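Local coordinates for protein tudor (Drosophila melanogaster, PDB 4Q5W), which probably works with the Piwi proteins Aubergine and AGO3 in piRNA-mediated transposon repression, this fragment being its extended Tudor domain 9, a methylation-reader module, at residues I31-L40 and V54-R65; I68-Y77 and N86-Y94. All coordinates share one frame; numbering follows the deposited sequence. Where two conformers were deposited one is given.

Interaction 1: residues I31-L40 and V54-R65; sequences ICEKLNGSKL and VVQFADDLEFYR
Asn36, near the C-terminal end of helix 25-37, holds the backbone of Phe63 in strand 63-71. CB leaves the helix with CG anti to the carbonyl carbon (chi1 -67°), which carries the amide over to the strand. OD1 then accepts the backbone N-H of Phe63 at 2.7 Å from N, the donor tilted from the carbonyl plane; the same oxygen lies 3.3 Å from Glu62 CB and near the edge of the Phe63 ring. ND2 turns back and donates to Cys32 O (2.8 Å), and also donates a hydrogen bond to a water, which in turn donates to Glu62 OE1 and Phe63 O. An asparagine suits this place because one short amide both accepts and donates, and bonds at its two ends fix its rotation. The rest of the contact is largely apolar: Leu40 CD1 sits over a face of Phe63, 3.9 Å from the ring centroid, and Leu35 CD2 meets Val54 CG2 at 3.8 Å. Leu35 CD1 packs on Arg65 CG, beyond which the guanidinium pairs with Asp83. Helix 25-37 thus lies against strands 52-56 and 63-71 of the antiparallel Tudor sheet, the axis of residues 31-37 passing 7.7 Å from that of residues 63-65.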
# COMPACT_ATOMS: atom_id res chain seq x y z
N ILE A 31 -12.49 -2.81 -10.96
CA ILE A 31 -11.18 -3.07 -11.56
C ILE A 31 -10.80 -4.53 -11.37
O ILE A 31 -10.44 -5.21 -12.34
CB ILE A 31 -10.08 -2.14 -10.98
CG1 ILE A 31 -10.39 -0.68 -11.34
CG2 ILE A 31 -8.70 -2.55 -11.48
CD1 ILE A 31 -9.43 0.33 -10.68
N CYS A 32 -10.92 -5.02 -10.14
CA CYS A 32 -10.62 -6.41 -9.81
C CYS A 32 -11.49 -7.39 -10.59
O CYS A 32 -11.01 -8.38 -11.12
CB CYS A 32 -10.81 -6.68 -8.32
SG CYS A 32 -9.60 -5.88 -7.24
N GLU A 33 -12.79 -7.10 -10.64
CA GLU A 33 -13.72 -7.98 -11.35
C GLU A 33 -13.37 -8.05 -12.83
O GLU A 33 -13.34 -9.13 -13.43
CB GLU A 33 -15.17 -7.52 -11.18
CG GLU A 33 -16.10 -8.07 -12.24
CD GLU A 33 -17.41 -8.58 -11.69
OE1 GLU A 33 -18.28 -7.75 -11.36
OE2 GLU A 33 -17.57 -9.82 -11.58
N LYS A 34 -13.08 -6.90 -13.43
CA LYS A 34 -12.76 -6.89 -14.85
C LYS A 34 -11.42 -7.58 -15.16
O LYS A 34 -11.31 -8.34 -16.13
CB LYS A 34 -12.78 -5.45 -15.38
CG LYS A 34 -14.19 -4.91 -15.57
CD LYS A 34 -14.16 -3.42 -15.88
CE LYS A 34 -15.54 -2.90 -16.23
NZ LYS A 34 -16.03 -3.46 -17.52
N LEU A 35 -10.41 -7.33 -14.33
CA LEU A 35 -9.11 -7.97 -14.55
C LEU A 35 -9.14 -9.48 -14.31
O LEU A 35 -8.41 -10.23 -14.97
CB LEU A 35 -8.02 -7.32 -13.69
CG LEU A 35 -7.54 -5.94 -14.13
CD1 LEU A 35 -6.51 -5.42 -13.15
CD2 LEU A 35 -6.97 -6.00 -15.55
N ASN A 36 -9.97 -9.94 -13.38
CA ASN A 36 -10.00 -11.37 -13.09
C ASN A 36 -11.11 -12.15 -13.79
O ASN A 36 -11.30 -13.34 -13.54
CB ASN A 36 -10.09 -11.59 -11.58
CG ASN A 36 -8.84 -11.16 -10.86
OD1 ASN A 36 -7.85 -11.89 -10.82
ND2 ASN A 36 -8.86 -9.96 -10.30
N GLY A 37 -11.83 -11.49 -14.69
CA GLY A 37 -13.02 -12.08 -15.28
C GLY A 37 -12.89 -12.47 -16.74
O GLY A 37 -13.70 -13.23 -17.26
N SER A 38 -11.85 -11.97 -17.39
CA SER A 38 -11.65 -12.23 -18.81
C SER A 38 -10.19 -12.58 -19.09
O SER A 38 -9.32 -12.28 -18.28
CB SER A 38 -12.05 -11.00 -19.63
OG SER A 38 -13.39 -10.63 -19.38
N LYS A 39 -9.94 -13.23 -20.22
CA LYS A 39 -8.58 -13.61 -20.59
C LYS A 39 -7.73 -12.39 -20.91
O LYS A 39 -8.12 -11.54 -21.72
CB LYS A 39 -8.61 -14.56 -21.79
CG LYS A 39 -9.46 -14.06 -22.94
CD LYS A 39 -9.56 -15.08 -24.07
CE LYS A 39 -10.49 -14.57 -25.16
NZ LYS A 39 -11.78 -14.10 -24.57
N LEU A 40 -6.57 -12.29 -20.27
CA LEU A 40 -5.66 -11.17 -20.51
C LEU A 40 -4.62 -11.57 -21.54
O LEU A 40 -4.36 -12.76 -21.73
CB LEU A 40 -4.97 -10.77 -19.21
CG LEU A 40 -5.89 -10.14 -18.16
CD1 LEU A 40 -5.26 -10.27 -16.80
CD2 LEU A 40 -6.15 -8.68 -18.50
N VAL A 54 -0.25 -5.45 -16.59
CA VAL A 54 -0.99 -6.23 -15.60
C VAL A 54 -0.16 -7.44 -15.22
O VAL A 54 0.50 -8.03 -16.08
CB VAL A 54 -2.36 -6.71 -16.16
CG1 VAL A 54 -3.04 -7.67 -15.19
CG2 VAL A 54 -3.27 -5.52 -16.42
N VAL A 55 -0.16 -7.83 -13.94
CA VAL A 55 0.53 -9.05 -13.55
C VAL A 55 -0.36 -9.95 -12.70
O VAL A 55 -1.35 -9.48 -12.13
CB VAL A 55 1.82 -8.75 -12.75
CG1 VAL A 55 2.76 -7.86 -13.56
CG2 VAL A 55 1.48 -8.10 -11.41
N GLN A 56 -0.02 -11.23 -12.63
CA GLN A 56 -0.63 -12.12 -11.65
C GLN A 56 0.18 -12.06 -10.36
O GLN A 56 1.40 -12.19 -10.40
CB GLN A 56 -0.70 -13.56 -12.17
CG GLN A 56 -1.46 -14.53 -11.25
CD GLN A 56 -1.74 -15.86 -11.92
OE1 GLN A 56 -1.00 -16.30 -12.80
NE2 GLN A 56 -2.82 -16.51 -11.51
N PHE A 57 -0.49 -11.86 -9.23
CA PHE A 57 0.16 -11.81 -7.92
C PHE A 57 0.25 -13.23 -7.39
O PHE A 57 -0.76 -13.93 -7.31
CB PHE A 57 -0.67 -10.93 -6.98
CG PHE A 57 -0.00 -10.61 -5.65
CD1 PHE A 57 1.37 -10.64 -5.51
CD2 PHE A 57 -0.78 -10.25 -4.56
CE1 PHE A 57 1.96 -10.32 -4.28
CE2 PHE A 57 -0.21 -9.93 -3.33
CZ PHE A 57 1.16 -9.97 -3.19
N ALA A 58 1.45 -13.67 -7.03
CA ALA A 58 1.65 -15.06 -6.62
C ALA A 58 0.87 -15.40 -5.36
O ALA A 58 0.38 -16.53 -5.20
CB ALA A 58 3.13 -15.35 -6.41
N ASP A 59 0.75 -14.42 -4.47
CA ASP A 59 0.15 -14.65 -3.15
C ASP A 59 -1.31 -15.09 -3.23
O ASP A 59 -1.75 -15.95 -2.45
CB ASP A 59 0.27 -13.40 -2.29
CG ASP A 59 1.70 -13.05 -1.95
OD1 ASP A 59 2.61 -13.50 -2.68
OD2 ASP A 59 1.92 -12.31 -0.97
N ASP A 60 -2.07 -14.51 -4.15
CA ASP A 60 -3.49 -14.85 -4.26
C ASP A 60 -3.92 -15.33 -5.64
O ASP A 60 -5.09 -15.64 -5.85
CB ASP A 60 -4.38 -13.69 -3.77
CG ASP A 60 -4.17 -12.40 -4.55
OD1 ASP A 60 -3.65 -12.45 -5.69
OD2 ASP A 60 -4.54 -11.32 -4.03
N LEU A 61 -2.97 -15.40 -6.57
CA LEU A 61 -3.23 -15.81 -7.96
C LEU A 61 -4.18 -14.90 -8.75
O LEU A 61 -4.61 -15.25 -9.85
CB LEU A 61 -3.68 -17.27 -8.05
CG LEU A 61 -2.65 -18.35 -7.71
CD1 LEU A 61 -3.19 -19.74 -8.03
CD2 LEU A 61 -1.35 -18.11 -8.46
N GLU A 62 -4.50 -13.74 -8.21
CA GLU A 62 -5.36 -12.79 -8.92
C GLU A 62 -4.56 -11.76 -9.70
O GLU A 62 -3.35 -11.61 -9.51
CB GLU A 62 -6.31 -12.10 -7.94
CG GLU A 62 -7.37 -13.03 -7.35
CD GLU A 62 -8.31 -12.32 -6.40
OE1 GLU A 62 -8.04 -11.13 -6.09
OE2 GLU A 62 -9.30 -12.94 -5.97
N PHE A 63 -5.26 -11.01 -10.56
CA PHE A 63 -4.59 -10.07 -11.47
C PHE A 63 -4.70 -8.61 -11.03
O PHE A 63 -5.72 -8.19 -10.51
CB PHE A 63 -5.12 -10.26 -12.89
CG PHE A 63 -4.76 -11.61 -13.50
CD1 PHE A 63 -5.60 -12.70 -13.34
CD2 PHE A 63 -3.59 -11.77 -14.21
CE1 PHE A 63 -5.28 -13.93 -13.88
CE2 PHE A 63 -3.27 -13.01 -14.77
CZ PHE A 63 -4.11 -14.09 -14.61
N TYR A 64 -3.62 -7.86 -11.25
CA TYR A 64 -3.50 -6.49 -10.75
C TYR A 64 -2.88 -5.54 -11.77
O TYR A 64 -1.98 -5.92 -12.53
CB TYR A 64 -2.58 -6.50 -9.53
CG TYR A 64 -3.15 -7.20 -8.33
CD1 TYR A 64 -3.07 -8.57 -8.19
CD2 TYR A 64 -3.77 -6.47 -7.33
CE1 TYR A 64 -3.60 -9.21 -7.07
CE2 TYR A 64 -4.29 -7.09 -6.21
CZ TYR A 64 -4.20 -8.46 -6.08
OH TYR A 64 -4.73 -9.07 -4.96
N ARG A 65 -3.34 -4.30 -11.78
CA ARG A 65 -2.67 -3.27 -12.54
C ARG A 65 -1.29 -3.05 -11.95
O ARG A 65 -1.13 -2.98 -10.73
CB ARG A 65 -3.44 -1.96 -12.52
CG ARG A 65 -4.80 -2.05 -13.19
CD ARG A 65 -5.26 -0.68 -13.63
NE ARG A 65 -5.51 0.20 -12.49
CZ ARG A 65 -5.75 1.50 -12.60
NH1 ARG A 65 -5.97 2.23 -11.51
NH2 ARG A 65 -5.77 2.06 -13.80
O HOH W 1 -7.31 -8.52 -7.88

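Interaction 2: residues I68-Y77 and N86-Y94; sequences ILEVLEDDQY and NTTVVDKLY
Tyr77 and Leu93 meet with the leucine methyl CD1 directly over the phenol ring, 3.6 Å from its centroid and only 11° off the ring normal, a well-centred CH-pi contact. CG of Tyr77 lies anti to the carbonyl carbon (chi1 -58°), which turns a ring face to Leu93, whose branched end spreads over both the ring and Ile68. Ile68 CD1 reaches the same leucine methyl tip to tip at 3.8 Å. A tyrosine fits here because its flat face takes the methyl while its OH goes on to bond the backbone N of Ala47. The backbone of Tyr77 forms an antiparallel hydrogen-bonded pair with Val90: Tyr77 N to Val90 O is 2.9 Å, and Val90 N to Tyr77 O is 3.0 Å. Beside this pair Val89, a beta-branched residue at home in a strand, sets CG1 against the Gln76 amide, 3.9 Å from OE1, and 4.1 Å from Leu72 CD1. With an alanine at Tyr77, Leu93 CD1 would probably lose the ring face it rests on and Ala47 N its hydroxyl partner. A water donates to Asp75 O, in the turn before Tyr77, and to Asp91 O, just after strand 87-90. The chemistry therefore implies a division of labour: main-chain bonds set the strand pairing, and apolar contacts around Leu93 fill the buried side, whereas the water-bridged end carries exposed acidic residues.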
# COMPACT_ATOMS: atom_id res chain seq x y z
N ILE A 68 6.19 -1.18 -13.99
CA ILE A 68 7.52 -1.75 -13.89
C ILE A 68 8.45 -0.85 -13.08
O ILE A 68 8.65 0.32 -13.43
CB ILE A 68 8.14 -1.99 -15.28
CG1 ILE A 68 7.21 -2.85 -16.14
CG2 ILE A 68 9.51 -2.65 -15.15
CD1 ILE A 68 6.96 -4.24 -15.61
N LEU A 69 9.01 -1.39 -12.01
CA LEU A 69 9.99 -0.67 -11.21
C LEU A 69 11.41 -0.97 -11.68
O LEU A 69 12.24 -0.06 -11.82
CB LEU A 69 9.85 -1.03 -9.74
CG LEU A 69 8.55 -0.55 -9.08
CD1 LEU A 69 8.47 -1.04 -7.65
CD2 LEU A 69 8.49 0.98 -9.13
N GLU A 70 11.70 -2.25 -11.90
CA GLU A 70 13.04 -2.67 -12.31
C GLU A 70 12.99 -3.81 -13.32
O GLU A 70 12.19 -4.73 -13.20
CB GLU A 70 13.86 -3.08 -11.09
CG GLU A 70 15.33 -3.33 -11.37
CD GLU A 70 16.12 -3.64 -10.11
OE1 GLU A 70 15.51 -3.66 -9.01
OE2 GLU A 70 17.34 -3.88 -10.21
N VAL A 71 13.85 -3.72 -14.33
CA VAL A 71 14.02 -4.80 -15.29
C VAL A 71 15.15 -5.67 -14.74
O VAL A 71 16.30 -5.23 -14.67
CB VAL A 71 14.36 -4.25 -16.68
CG1 VAL A 71 14.58 -5.39 -17.67
CG2 VAL A 71 13.24 -3.34 -17.17
N LEU A 72 14.81 -6.88 -14.33
CA LEU A 72 15.77 -7.77 -13.67
C LEU A 72 16.40 -8.76 -14.64
O LEU A 72 15.99 -8.86 -15.79
CB LEU A 72 15.09 -8.53 -12.53
CG LEU A 72 14.50 -7.65 -11.43
CD1 LEU A 72 13.68 -8.49 -10.47
CD2 LEU A 72 15.61 -6.93 -10.70
N GLU A 73 17.39 -9.49 -14.16
CA GLU A 73 17.98 -10.57 -14.94
C GLU A 73 17.01 -11.74 -15.02
O GLU A 73 16.02 -11.78 -14.29
CB GLU A 73 19.31 -11.02 -14.32
CG GLU A 73 20.37 -9.93 -14.25
CD GLU A 73 20.87 -9.49 -15.62
OE1 GLU A 73 20.63 -10.21 -16.62
OE2 GLU A 73 21.52 -8.42 -15.70
N ASP A 74 17.29 -12.68 -15.93
CA ASP A 74 16.47 -13.87 -16.12
C ASP A 74 15.04 -13.54 -16.53
O ASP A 74 14.10 -14.29 -16.22
CB ASP A 74 16.50 -14.77 -14.88
CG ASP A 74 17.82 -15.51 -14.72
OD1 ASP A 74 18.76 -14.94 -14.13
OD2 ASP A 74 17.91 -16.67 -15.19
N ASP A 75 14.87 -12.42 -17.22
CA ASP A 75 13.57 -11.98 -17.71
C ASP A 75 12.53 -11.83 -16.60
O ASP A 75 11.35 -12.13 -16.80
CB ASP A 75 13.06 -12.91 -18.81
CG ASP A 75 13.76 -12.67 -20.13
OD1 ASP A 75 14.94 -12.25 -20.11
OD2 ASP A 75 13.13 -12.89 -21.19
N GLN A 76 12.97 -11.36 -15.44
CA GLN A 76 12.04 -11.05 -14.36
C GLN A 76 11.89 -9.54 -14.22
O GLN A 76 12.70 -8.78 -14.73
CB GLN A 76 12.53 -11.67 -13.05
CG GLN A 76 12.49 -13.18 -13.04
CD GLN A 76 12.56 -13.76 -11.64
OE1 GLN A 76 13.45 -13.42 -10.87
NE2 GLN A 76 11.60 -14.62 -11.31
N TYR A 77 10.83 -9.12 -13.54
CA TYR A 77 10.57 -7.70 -13.31
C TYR A 77 10.14 -7.50 -11.87
O TYR A 77 9.37 -8.29 -11.35
CB TYR A 77 9.43 -7.20 -14.20
CG TYR A 77 9.65 -7.38 -15.68
CD1 TYR A 77 10.08 -6.32 -16.46
CD2 TYR A 77 9.40 -8.59 -16.31
CE1 TYR A 77 10.27 -6.46 -17.82
CE2 TYR A 77 9.60 -8.75 -17.67
CZ TYR A 77 10.03 -7.68 -18.42
OH TYR A 77 10.21 -7.80 -19.77
N ASN A 86 2.02 -2.27 -2.75
CA ASN A 86 3.04 -3.29 -2.51
C ASN A 86 3.77 -3.67 -3.79
O ASN A 86 3.28 -3.39 -4.89
CB ASN A 86 2.46 -4.53 -1.83
CG ASN A 86 1.35 -5.19 -2.62
OD1 ASN A 86 0.37 -4.54 -2.98
ND2 ASN A 86 1.50 -6.48 -2.91
N THR A 87 4.94 -4.27 -3.64
CA THR A 87 5.75 -4.66 -4.78
C THR A 87 5.91 -6.18 -4.83
O THR A 87 5.70 -6.87 -3.83
CB THR A 87 7.14 -4.00 -4.77
OG1 THR A 87 7.94 -4.55 -3.71
CG2 THR A 87 7.04 -2.50 -4.61
N THR A 88 6.31 -6.69 -5.98
CA THR A 88 6.51 -8.12 -6.13
C THR A 88 7.31 -8.38 -7.38
O THR A 88 7.50 -7.48 -8.21
CB THR A 88 5.16 -8.87 -6.18
OG1 THR A 88 5.39 -10.29 -6.13
CG2 THR A 88 4.39 -8.53 -7.43
N VAL A 89 7.79 -9.61 -7.52
CA VAL A 89 8.62 -9.98 -8.66
C VAL A 89 7.91 -11.03 -9.48
O VAL A 89 7.50 -12.07 -8.95
CB VAL A 89 9.99 -10.51 -8.22
CG1 VAL A 89 10.72 -11.13 -9.40
CG2 VAL A 89 10.81 -9.39 -7.60
N VAL A 90 7.76 -10.76 -10.78
CA VAL A 90 7.04 -11.65 -11.67
C VAL A 90 7.92 -12.00 -12.87
O VAL A 90 8.94 -11.34 -13.13
CB VAL A 90 5.74 -11.00 -12.17
CG1 VAL A 90 4.88 -10.56 -10.99
CG2 VAL A 90 6.06 -9.81 -13.05
N ASP A 91 7.54 -13.04 -13.61
CA ASP A 91 8.28 -13.41 -14.80
C ASP A 91 7.41 -13.36 -16.05
O ASP A 91 7.84 -13.76 -17.13
CB ASP A 91 8.94 -14.79 -14.64
CG ASP A 91 7.94 -15.91 -14.50
OD1 ASP A 91 6.73 -15.63 -14.38
OD2 ASP A 91 8.37 -17.09 -14.50
N LYS A 92 6.20 -12.85 -15.89
CA LYS A 92 5.26 -12.72 -17.00
C LYS A 92 4.42 -11.45 -16.87
O LYS A 92 3.93 -11.13 -15.79
CB LYS A 92 4.35 -13.94 -17.07
CG LYS A 92 3.41 -13.94 -18.26
CD LYS A 92 2.56 -15.20 -18.28
CE LYS A 92 1.70 -15.27 -19.52
NZ LYS A 92 0.84 -16.48 -19.52
N LEU A 93 4.26 -10.75 -17.98
CA LEU A 93 3.52 -9.50 -18.00
C LEU A 93 2.37 -9.61 -18.98
O LEU A 93 2.49 -10.28 -20.01
CB LEU A 93 4.43 -8.35 -18.45
CG LEU A 93 5.67 -8.09 -17.60
CD1 LEU A 93 6.48 -6.96 -18.20
CD2 LEU A 93 5.30 -7.78 -16.15
N TYR A 94 1.26 -8.95 -18.66
CA TYR A 94 0.12 -8.89 -19.56
C TYR A 94 -0.13 -7.43 -19.95
O TYR A 94 0.25 -6.51 -19.21
CB TYR A 94 -1.14 -9.47 -18.90
CG TYR A 94 -1.01 -10.90 -18.46
CD1 TYR A 94 -0.47 -11.21 -17.21
CD2 TYR A 94 -1.43 -11.95 -19.28
CE1 TYR A 94 -0.36 -12.52 -16.79
CE2 TYR A 94 -1.31 -13.26 -18.87
CZ TYR A 94 -0.77 -13.54 -17.63
OH TYR A 94 -0.66 -14.84 -17.22
O HOH W 2 9.76 -12.61 -18.80

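How the interactions relate
Both interactions involve the four-stranded antiparallel sheet of the Tudor domain, and their centres lie 15 Å apart. Interaction 1 brings helix 25-37 against the strands 52-56 and 63-71; interaction 2 joins the end of strand 63-71, the turn after it and Tyr77 of strand 77-81 to strand 87-90 and the residues that follow. They follow in series along the chain yet touch directly. Val54 O and Tyr94 N, 2.8 Å apart, probably share a hydrogen bond, and Tyr94 meets the Phe63 ring edge-to-face, with CE1 3.6 Å from Phe63 CE2. Val55 CG1 packs on Leu93 CD2 at 3.6 Å, so Leu93 links Tyr77 to strand 52-56. No methylated ligand is present.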